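VESB protease (Vibrio cholerae, PDB 4LK4) is an extracellular serine protease of the trypsin-like S1 family that probably cleaves peptide bonds within proteins. Local coordinates at residues 254-259 with 264-269; 283-288 with 295-300; 315-320 with 325-330. The protein carries 1 engineered substitution. One frame throughout, in Å; residues are numbered along the deposited sequence.

Contact 1 (254-259 with 264-269)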
loop_
_atom_site.group_PDB
_atom_site.type_symbol
_atom_site.label_atom_id
_atom_site.label_comp_id
_atom_site.label_asym_id
_atom_site.label_seq_id
_atom_site.Cartn_x
_atom_site.Cartn_y
_atom_site.Cartn_z
ATOM N N ALA A 254 6.924 12.151 -7.148
ATOM C CA ALA A 254 8.295 12.546 -7.352
ATOM C C ALA A 254 8.605 13.479 -6.223
ATOM O O ALA A 254 8.134 14.600 -6.207
ATOM C CB ALA A 254 8.437 13.229 -8.684
ATOM N N ASN A 255 9.337 12.993 -5.235
ATOM C CA ASN A 255 9.760 13.845 -4.133
ATOM C C ASN A 255 11.182 14.283 -4.384
ATOM O O ASN A 255 12.089 13.488 -4.225
ATOM C CB ASN A 255 9.692 13.123 -2.785
ATOM C CG ASN A 255 10.029 14.049 -1.615
ATOM O OD1 ASN A 255 10.859 14.965 -1.731
ATOM N ND2 ASN A 255 9.364 13.829 -0.488
ATOM N N LEU A 256 11.372 15.548 -4.748
ATOM C CA LEU A 256 12.695 16.035 -5.067
ATOM C C LEU A 256 13.474 16.419 -3.836
ATOM O O LEU A 256 14.614 16.831 -3.945
ATOM C CB LEU A 256 12.607 17.238 -5.994
ATOM C CG LEU A 256 11.719 17.003 -7.210
ATOM C CD1 LEU A 256 12.019 18.070 -8.231
ATOM C CD2 LEU A 256 11.882 15.609 -7.818
ATOM N N GLY A 257 12.854 16.309 -2.668
ATOM C CA GLY A 257 13.545 16.581 -1.418
ATOM C C GLY A 257 13.974 18.026 -1.407
ATOM O O GLY A 257 13.326 18.871 -2.028
ATOM N N ILE A 258 15.080 18.310 -0.726
ATOM C CA ILE A 258 15.512 19.702 -0.532
ATOM C C ILE A 258 16.158 20.227 -1.809
ATOM O O ILE A 258 16.941 19.523 -2.440
ATOM C CB ILE A 258 16.422 19.861 0.713
ATOM C CG1 ILE A 258 15.670 19.311 1.951
ATOM C CG2 ILE A 258 16.820 21.327 0.898
ATOM C CD1 ILE A 258 16.285 19.646 3.294
ATOM N N ARG A 259 15.773 21.437 -2.206
ATOM C CA ARG A 259 16.208 22.014 -3.479
ATOM C C ARG A 259 16.482 23.509 -3.322
ATOM O O ARG A 259 15.927 24.128 -2.403
ATOM C CB ARG A 259 15.156 21.787 -4.572
ATOM C CG ARG A 259 15.012 20.339 -5.007
ATOM C CD ARG A 259 16.006 19.920 -6.080
ATOM N NE ARG A 259 15.940 18.471 -6.305
ATOM C CZ ARG A 259 16.050 17.851 -7.488
ATOM N NH1 ARG A 259 16.237 18.520 -8.626
ATOM N NH2 ARG A 259 15.963 16.522 -7.531
ATOM N N VAL A 264 12.154 23.859 -11.208
ATOM C CA VAL A 264 12.460 22.441 -11.204
ATOM C C VAL A 264 11.448 21.694 -12.047
ATOM O O VAL A 264 10.260 21.928 -11.947
ATOM C CB VAL A 264 12.457 21.826 -9.794
ATOM C CG1 VAL A 264 13.069 20.437 -9.856
ATOM C CG2 VAL A 264 13.246 22.703 -8.833
ATOM N N SER A 265 11.951 20.777 -12.858
ATOM C CA SER A 265 11.162 20.038 -13.821
ATOM C C SER A 265 11.212 18.540 -13.487
ATOM O O SER A 265 12.170 18.057 -12.880
ATOM C CB SER A 265 11.727 20.312 -15.226
ATOM O OG SER A 265 11.055 19.556 -16.217
ATOM N N GLN A 266 10.189 17.804 -13.900
ATOM C CA GLN A 266 10.131 16.364 -13.615
ATOM C C GLN A 266 9.121 15.664 -14.508
ATOM O O GLN A 266 7.990 16.045 -14.562
ATOM C CB GLN A 266 9.766 16.135 -12.148
ATOM C CG GLN A 266 9.669 14.676 -11.750
ATOM C CD GLN A 266 11.008 13.983 -11.854
ATOM O OE1 GLN A 266 12.010 14.487 -11.354
ATOM N NE2 GLN A 266 11.041 12.843 -12.527
ATOM N N SER A 267 9.550 14.635 -15.206
ATOM C CA SER A 267 8.661 13.833 -16.026
ATOM C C SER A 267 7.894 12.735 -15.212
ATOM O O SER A 267 8.402 12.217 -14.215
ATOM C CB SER A 267 9.496 13.194 -17.137
ATOM O OG SER A 267 8.678 12.448 -18.016
ATOM N N PHE A 268 6.676 12.412 -15.649
ATOM C CA PHE A 268 5.847 11.359 -15.043
ATOM C C PHE A 268 5.284 10.469 -16.146
ATOM O O PHE A 268 4.747 10.979 -17.119
ATOM C CB PHE A 268 4.666 11.958 -14.294
ATOM C CG PHE A 268 5.025 12.635 -13.022
ATOM C CD1 PHE A 268 5.527 13.894 -13.028
ATOM C CD2 PHE A 268 4.834 12.008 -11.815
ATOM C CE1 PHE A 268 5.840 14.539 -11.852
ATOM C CE2 PHE A 268 5.150 12.644 -10.632
ATOM C CZ PHE A 268 5.637 13.925 -10.657
ATOM N N THR A 269 5.373 9.152 -15.996
ATOM C CA THR A 269 4.906 8.257 -17.050
ATOM C C THR A 269 3.704 7.431 -16.627
ATOM O O THR A 269 3.630 6.943 -15.493
ATOM C CB THR A 269 6.036 7.366 -17.559
ATOM O OG1 THR A 269 7.078 8.213 -18.051
ATOM C CG2 THR A 269 5.568 6.456 -18.684
#

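Contact 2 (283-288 with 295-300)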
loop_
_atom_site.group_PDB
_atom_site.type_symbol
_atom_site.label_atom_id
_atom_site.label_comp_id
_atom_site.label_asym_id
_atom_site.label_seq_id
_atom_site.Cartn_x
_atom_site.Cartn_y
_atom_site.Cartn_z
ATOM N N ASN A 283 -7.839 16.341 -16.933
ATOM C CA ASN A 283 -6.842 16.488 -15.900
ATOM C C ASN A 283 -7.240 17.605 -14.961
ATOM O O ASN A 283 -8.229 18.247 -15.193
ATOM C CB ASN A 283 -5.496 16.760 -16.508
ATOM C CG ASN A 283 -5.512 17.972 -17.376
ATOM O OD1 ASN A 283 -5.691 19.088 -16.897
ATOM N ND2 ASN A 283 -5.311 17.768 -18.662
ATOM N N THR A 284 -6.488 17.798 -13.884
ATOM C CA THR A 284 -6.801 18.812 -12.874
ATOM C C THR A 284 -5.753 19.917 -12.849
ATOM O O THR A 284 -5.636 20.645 -11.865
ATOM C CB THR A 284 -6.888 18.177 -11.476
ATOM O OG1 THR A 284 -5.752 17.326 -11.254
ATOM C CG2 THR A 284 -8.159 17.354 -11.363
ATOM N N PHE A 285 -4.994 20.042 -13.931
ATOM C CA PHE A 285 -3.932 21.044 -13.995
ATOM C C PHE A 285 -4.419 22.464 -13.729
ATOM O O PHE A 285 -3.724 23.214 -13.050
ATOM C CB PHE A 285 -3.229 21.007 -15.349
ATOM C CG PHE A 285 -2.440 19.759 -15.586
ATOM C CD1 PHE A 285 -1.657 19.206 -14.577
ATOM C CD2 PHE A 285 -2.455 19.146 -16.830
ATOM C CE1 PHE A 285 -0.906 18.063 -14.808
ATOM C CE2 PHE A 285 -1.705 18.002 -17.066
ATOM C CZ PHE A 285 -0.929 17.457 -16.046
ATOM N N SER A 286 -5.602 22.813 -14.250
ATOM C CA SER A 286 -6.261 24.106 -13.962
ATOM C C SER A 286 -6.294 24.470 -12.484
ATOM O O SER A 286 -5.976 25.587 -12.106
ATOM C CB SER A 286 -7.711 24.079 -14.447
ATOM O OG SER A 286 -7.768 24.185 -15.853
ATOM N N SER A 287 -6.708 23.517 -11.656
ATOM C CA SER A 287 -6.885 23.767 -10.228
ATOM C C SER A 287 -5.608 24.190 -9.479
ATOM O O SER A 287 -5.713 24.761 -8.401
ATOM C CB SER A 287 -7.488 22.532 -9.544
ATOM O OG SER A 287 -6.529 21.487 -9.468
ATOM N N LEU A 288 -4.421 23.912 -10.024
ATOM C CA LEU A 288 -3.168 24.225 -9.322
ATOM C C LEU A 288 -2.716 25.669 -9.542
ATOM O O LEU A 288 -3.124 26.299 -10.532
ATOM C CB LEU A 288 -2.069 23.256 -9.759
ATOM C CG LEU A 288 -2.320 21.819 -9.302
ATOM C CD1 LEU A 288 -1.290 20.888 -9.920
ATOM C CD2 LEU A 288 -2.316 21.734 -7.777
ATOM N N LEU A 295 5.196 21.718 -18.685
ATOM C CA LEU A 295 6.091 22.022 -19.798
ATOM C C LEU A 295 5.758 21.218 -21.041
ATOM O O LEU A 295 5.969 21.673 -22.145
ATOM C CB LEU A 295 7.535 21.749 -19.402
ATOM C CG LEU A 295 7.999 22.483 -18.146
ATOM C CD1 LEU A 295 9.506 22.348 -18.000
ATOM C CD2 LEU A 295 7.582 23.948 -18.177
ATOM N N SER A 296 5.240 20.020 -20.851
ATOM C CA SER A 296 5.023 19.084 -21.940
ATOM C C SER A 296 3.982 18.082 -21.462
ATOM O O SER A 296 4.105 17.566 -20.368
ATOM C CB SER A 296 6.330 18.351 -22.255
ATOM O OG SER A 296 6.287 17.778 -23.550
ATOM N N ASP A 297 2.949 17.847 -22.270
ATOM C CA ASP A 297 1.919 16.857 -21.975
ATOM C C ASP A 297 1.848 15.883 -23.137
ATOM O O ASP A 297 1.076 16.073 -24.066
ATOM C CB ASP A 297 0.563 17.534 -21.755
ATOM C CG ASP A 297 -0.559 16.543 -21.397
ATOM O OD1 ASP A 297 -0.390 15.311 -21.469
ATOM O OD2 ASP A 297 -1.641 17.018 -21.040
ATOM N N GLY A 298 2.665 14.841 -23.067
ATOM C CA GLY A 298 2.662 13.785 -24.064
ATOM C C GLY A 298 1.323 13.090 -24.197
ATOM O O GLY A 298 0.959 12.646 -25.281
ATOM N N CYS A 299 0.575 12.990 -23.103
ATOM C CA CYS A 299 -0.695 12.289 -23.155
ATOM C C CYS A 299 -1.669 13.039 -24.045
ATOM O O CYS A 299 -2.512 12.418 -24.685
ATOM C CB CYS A 299 -1.284 12.084 -21.769
ATOM S SG CYS A 299 -0.253 11.065 -20.694
ATOM N N SER A 300 -1.547 14.363 -24.109
ATOM C CA SER A 300 -2.371 15.132 -25.041
ATOM C C SER A 300 -1.911 14.944 -26.494
ATOM O O SER A 300 -2.715 15.108 -27.402
ATOM C CB SER A 300 -2.422 16.626 -24.678
ATOM O OG SER A 300 -1.181 17.270 -24.874
#

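Contact 3 (315-320 with 325-330)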
loop_
_atom_site.group_PDB
_atom_site.type_symbol
_atom_site.label_atom_id
_atom_site.label_comp_id
_atom_site.label_asym_id
_atom_site.label_seq_id
_atom_site.Cartn_x
_atom_site.Cartn_y
_atom_site.Cartn_z
ATOM N N VAL A 315 6.297 18.248 -15.798
ATOM C CA VAL A 315 5.765 19.353 -15.021
ATOM C C VAL A 315 6.862 20.110 -14.347
ATOM O O VAL A 315 7.952 19.599 -14.168
ATOM C CB VAL A 315 4.755 18.893 -13.954
ATOM C CG1 VAL A 315 3.684 18.042 -14.605
ATOM C CG2 VAL A 315 5.425 18.149 -12.814
ATOM N N ALA A 316 6.545 21.335 -13.964
ATOM C CA ALA A 316 7.512 22.195 -13.330
ATOM C C ALA A 316 6.933 22.997 -12.177
ATOM O O ALA A 316 5.729 23.214 -12.087
ATOM C CB ALA A 316 8.144 23.125 -14.359
ATOM N N VAL A 317 7.828 23.424 -11.297
ATOM C CA VAL A 317 7.498 24.287 -10.183
ATOM C C VAL A 317 8.542 25.380 -10.132
ATOM O O VAL A 317 9.736 25.100 -10.054
ATOM C CB VAL A 317 7.504 23.529 -8.841
ATOM C CG1 VAL A 317 7.369 24.507 -7.678
ATOM C CG2 VAL A 317 6.384 22.507 -8.812
ATOM N N ASP A 318 8.074 26.620 -10.176
ATOM C CA ASP A 318 8.924 27.793 -10.054
ATOM C C ASP A 318 8.901 28.149 -8.578
ATOM O O ASP A 318 8.014 28.861 -8.109
ATOM C CB ASP A 318 8.384 28.938 -10.929
ATOM C CG ASP A 318 9.337 30.126 -11.021
ATOM O OD1 ASP A 318 10.552 29.952 -10.769
ATOM O OD2 ASP A 318 8.875 31.235 -11.375
ATOM N N ALA A 319 9.851 27.593 -7.837
ATOM C CA ALA A 319 9.950 27.842 -6.409
ATOM C C ALA A 319 10.719 29.127 -6.187
ATOM O O ALA A 319 11.943 29.171 -6.367
ATOM C CB ALA A 319 10.648 26.691 -5.715
ATOM N N GLN A 320 9.994 30.174 -5.815
ATOM C CA GLN A 320 10.593 31.479 -5.588
ATOM C C GLN A 320 10.517 31.903 -4.119
ATOM O O GLN A 320 11.090 32.925 -3.758
ATOM C CB GLN A 320 9.931 32.514 -6.502
ATOM C CG GLN A 320 10.198 32.276 -7.989
ATOM C CD GLN A 320 11.637 32.605 -8.417
ATOM O OE1 GLN A 320 12.013 33.783 -8.534
ATOM N NE2 GLN A 320 12.443 31.566 -8.675
ATOM N N TYR A 325 6.697 22.759 -1.006
ATOM C CA TYR A 325 5.820 22.678 -2.152
ATOM C C TYR A 325 5.335 21.247 -2.258
ATOM O O TYR A 325 6.128 20.314 -2.223
ATOM C CB TYR A 325 6.559 23.079 -3.438
ATOM C CG TYR A 325 6.948 24.533 -3.496
ATOM C CD1 TYR A 325 8.054 25.016 -2.786
ATOM C CD2 TYR A 325 6.225 25.438 -4.275
ATOM C CE1 TYR A 325 8.414 26.355 -2.852
ATOM C CE2 TYR A 325 6.588 26.779 -4.348
ATOM C CZ TYR A 325 7.675 27.227 -3.633
ATOM O OH TYR A 325 8.020 28.547 -3.697
ATOM N N GLN A 326 4.022 21.087 -2.367
ATOM C CA GLN A 326 3.430 19.792 -2.588
ATOM C C GLN A 326 2.215 19.932 -3.465
ATOM O O GLN A 326 1.155 20.361 -3.000
ATOM C CB GLN A 326 3.020 19.149 -1.268
ATOM C CG GLN A 326 2.633 17.685 -1.424
ATOM C CD GLN A 326 2.201 17.069 -0.117
ATOM O OE1 GLN A 326 2.978 16.364 0.537
ATOM N NE2 GLN A 326 0.969 17.341 0.284
ATOM N N TYR A 327 2.367 19.561 -4.733
ATOM C CA TYR A 327 1.266 19.673 -5.687
ATOM C C TYR A 327 0.832 18.321 -6.218
ATOM O O TYR A 327 1.639 17.567 -6.745
ATOM C CB TYR A 327 1.632 20.575 -6.868
ATOM C CG TYR A 327 1.962 21.987 -6.499
ATOM C CD1 TYR A 327 1.088 22.751 -5.734
ATOM C CD2 TYR A 327 3.133 22.585 -6.944
ATOM C CE1 TYR A 327 1.382 24.079 -5.420
ATOM C CE2 TYR A 327 3.431 23.900 -6.629
ATOM C CZ TYR A 327 2.562 24.638 -5.859
ATOM O OH TYR A 327 2.870 25.948 -5.548
ATOM N N ASP A 328 -0.463 18.073 -6.110
ATOM C CA ASP A 328 -1.104 16.875 -6.605
ATOM C C ASP A 328 -1.909 17.156 -7.847
ATOM O O ASP A 328 -2.694 18.091 -7.888
ATOM C CB ASP A 328 -2.031 16.340 -5.522
ATOM C CG ASP A 328 -1.260 15.841 -4.308
ATOM O OD1 ASP A 328 -0.018 15.754 -4.422
ATOM O OD2 ASP A 328 -1.863 15.528 -3.258
ATOM N N PHE A 329 -1.714 16.342 -8.865
ATOM C CA PHE A 329 -2.483 16.469 -10.091
ATOM C C PHE A 329 -2.943 15.095 -10.570
ATOM O O PHE A 329 -2.332 14.069 -10.274
ATOM C CB PHE A 329 -1.664 17.167 -11.175
ATOM C CG PHE A 329 -0.365 16.491 -11.461
ATOM C CD1 PHE A 329 0.751 16.768 -10.700
ATOM C CD2 PHE A 329 -0.271 15.552 -12.471
ATOM C CE1 PHE A 329 1.947 16.127 -10.948
ATOM C CE2 PHE A 329 0.916 14.916 -12.735
ATOM C CZ PHE A 329 2.031 15.197 -11.966
ATOM N N GLU A 330 -4.004 15.116 -11.349
ATOM C CA GLU A 330 -4.775 13.960 -11.683
ATOM C C GLU A 330 -4.944 13.904 -13.195
ATOM O O GLU A 330 -5.339 14.904 -13.824
ATOM C CB GLU A 330 -6.136 14.127 -11.017
ATOM C CG GLU A 330 -6.987 12.886 -10.946
ATOM C CD GLU A 330 -7.900 12.876 -9.711
ATOM O OE1 GLU A 330 -9.107 13.177 -9.859
ATOM O OE2 GLU A 330 -7.407 12.577 -8.588
#

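Contact 1 (254-259 with 264-269)
Ala254 and Phe268 lie on the two legs of one beta hairpin, yet no hydrogen bond joins 254-259 to 264-269. The short strands run antiparallel at 156° with their axes 9.2 Å apart, too widely spaced for backbone pairing, and only side chains bridge them. Ala254 CB is the hub at one end, 3.5 Å from Phe268 CZ and 3.6 Å from Gln266 CG. The Gln266 side chain leaves its backbone extended and then bends at chi2 (65°), which brings OE1 to 3.7 Å from Leu256 CD2 while NE2 turns back to Ser267 O (3.2 Å), in the carbonyl plane and on a lone pair. Just past the end of Leu256's strand, the Arg259 guanidinium lies with one face over Leu256 CD1, and its NE donates to Leu256 O at 3.2 Å; NH1 reaches Val264 CG1. Asn255 OD1 accepts from Gly257 N in an Asx turn. Backbone bonds go elsewhere: Ala254 and Leu256 pair with strand 338-349, whereas strand 264-269 neighbours 310-319. The three side-chain bonds each stay within one leg; what crosses is van der Waals packing, clearest where Ala254 CB meets Phe268 and Gln266.

Contact 2 (283-288 with 295-300)
The ring of Phe285 lies with its edge against the carboxylate of Asp297, CE2 standing 4.1 Å from OD2, close to the plane of the ring. The two flat groups are turned almost at right angles (88°), an approach that presents the carboxylate oxygen to the ring's weakly positive C-H edge, electrostatically the more favourable side for an anion, though probably weakly at this distance. OD2 takes its hydrogen bond from the hydroxyl of Tyr280, and the same hydroxyl pairs with Asn283 ND2, so one tyrosine lies between the polar ends of both segments. With 58 Å² buried, the direct contact is slight. The Ig-like domain here passes from strand into helix: Asp297 is the N-cap of helix 298-302. Its CG stands anti to the backbone N (chi1 -178°), and OD1 receives Ser300 N at 3.0 Å from above the carboxylate plane. Ser300 OG answers by bonding to Asp297 O (2.7 Å), and the disulfide from Cys299 to Cys311 ties the helix to strand 310-319. The amides at the start of the helix would be expected to stabilise the negative charge of Asp297. Within 283-288, Asn283 OD1 accepts from Phe285 N at 3.2 Å, an Asx turn that opens the loop carrying the ring. Ser287 OG bonds to Thr284 O at 2.7 Å, and Phe285 rests on Val313 and Leu331.

Contact 3 (315-320 with 325-330)
Tyr325 spans the interior of the Ig-like beta domain, from strand 324-335 to strand 310-319, two strands whose short segments face each other 9.7 Å apart at 150°. Its CB is directed toward 315-320, and with CG anti to the carbonyl carbon (chi1 -67°) the ring runs obliquely across the opposing strand. CD2 meets Val317 CG1 at 3.7 Å, and CE2 is equally near that methyl and Ala319 CA. Along the other ring edge, on the same side of its plane, CE1 packs on Ala319 CB at 3.6 Å, and CZ sits 3.6 Å from Ala319 CA. At the tip, OH takes a weak, bent hydrogen bond from Gln320 N (3.3 Å, 121°) and another from His321 N, so two successive backbone amides close on one phenol oxygen. Arg323 adds a cation-pi contact to the same ring. The next inward residue, Tyr327, brings CE2 to the edge of the Tyr325 ring, in its plane, and receives Val317 CG2 at its own edge, 3.8 Å from CD2. Val317 thus touches both tyrosines, CG1 mainly Tyr325 and CG2 Tyr327. Val315 CG1 lies over one face of Phe329, 4.2 Å from CZ.

All three contacts fall in the C-terminal Ig-like domain and follow one another along the chain, each closing before the next opens. Their centres are about 9 Å (contacts 1 and 3), 12 Å (2 and 3) and 15 Å (1 and 2) apart. Contacts 1 and 3 share adjoining strands, 262-272 and 310-319, stitched by probable backbone bonds such as Gln266 N to Val315 O (2.9 Å). Contact 2 joins contact 3 through Thr284 OG1 and Glu330 N (2.8 Å, probable hydrogen bond), and meets contact 1 where Leu295 packs on Ser265. Phe268 of contact 1 and Phe329 of contact 3 stack edge-to-face, so these two share interior packing. All three contacts reach the same sheet of the domain.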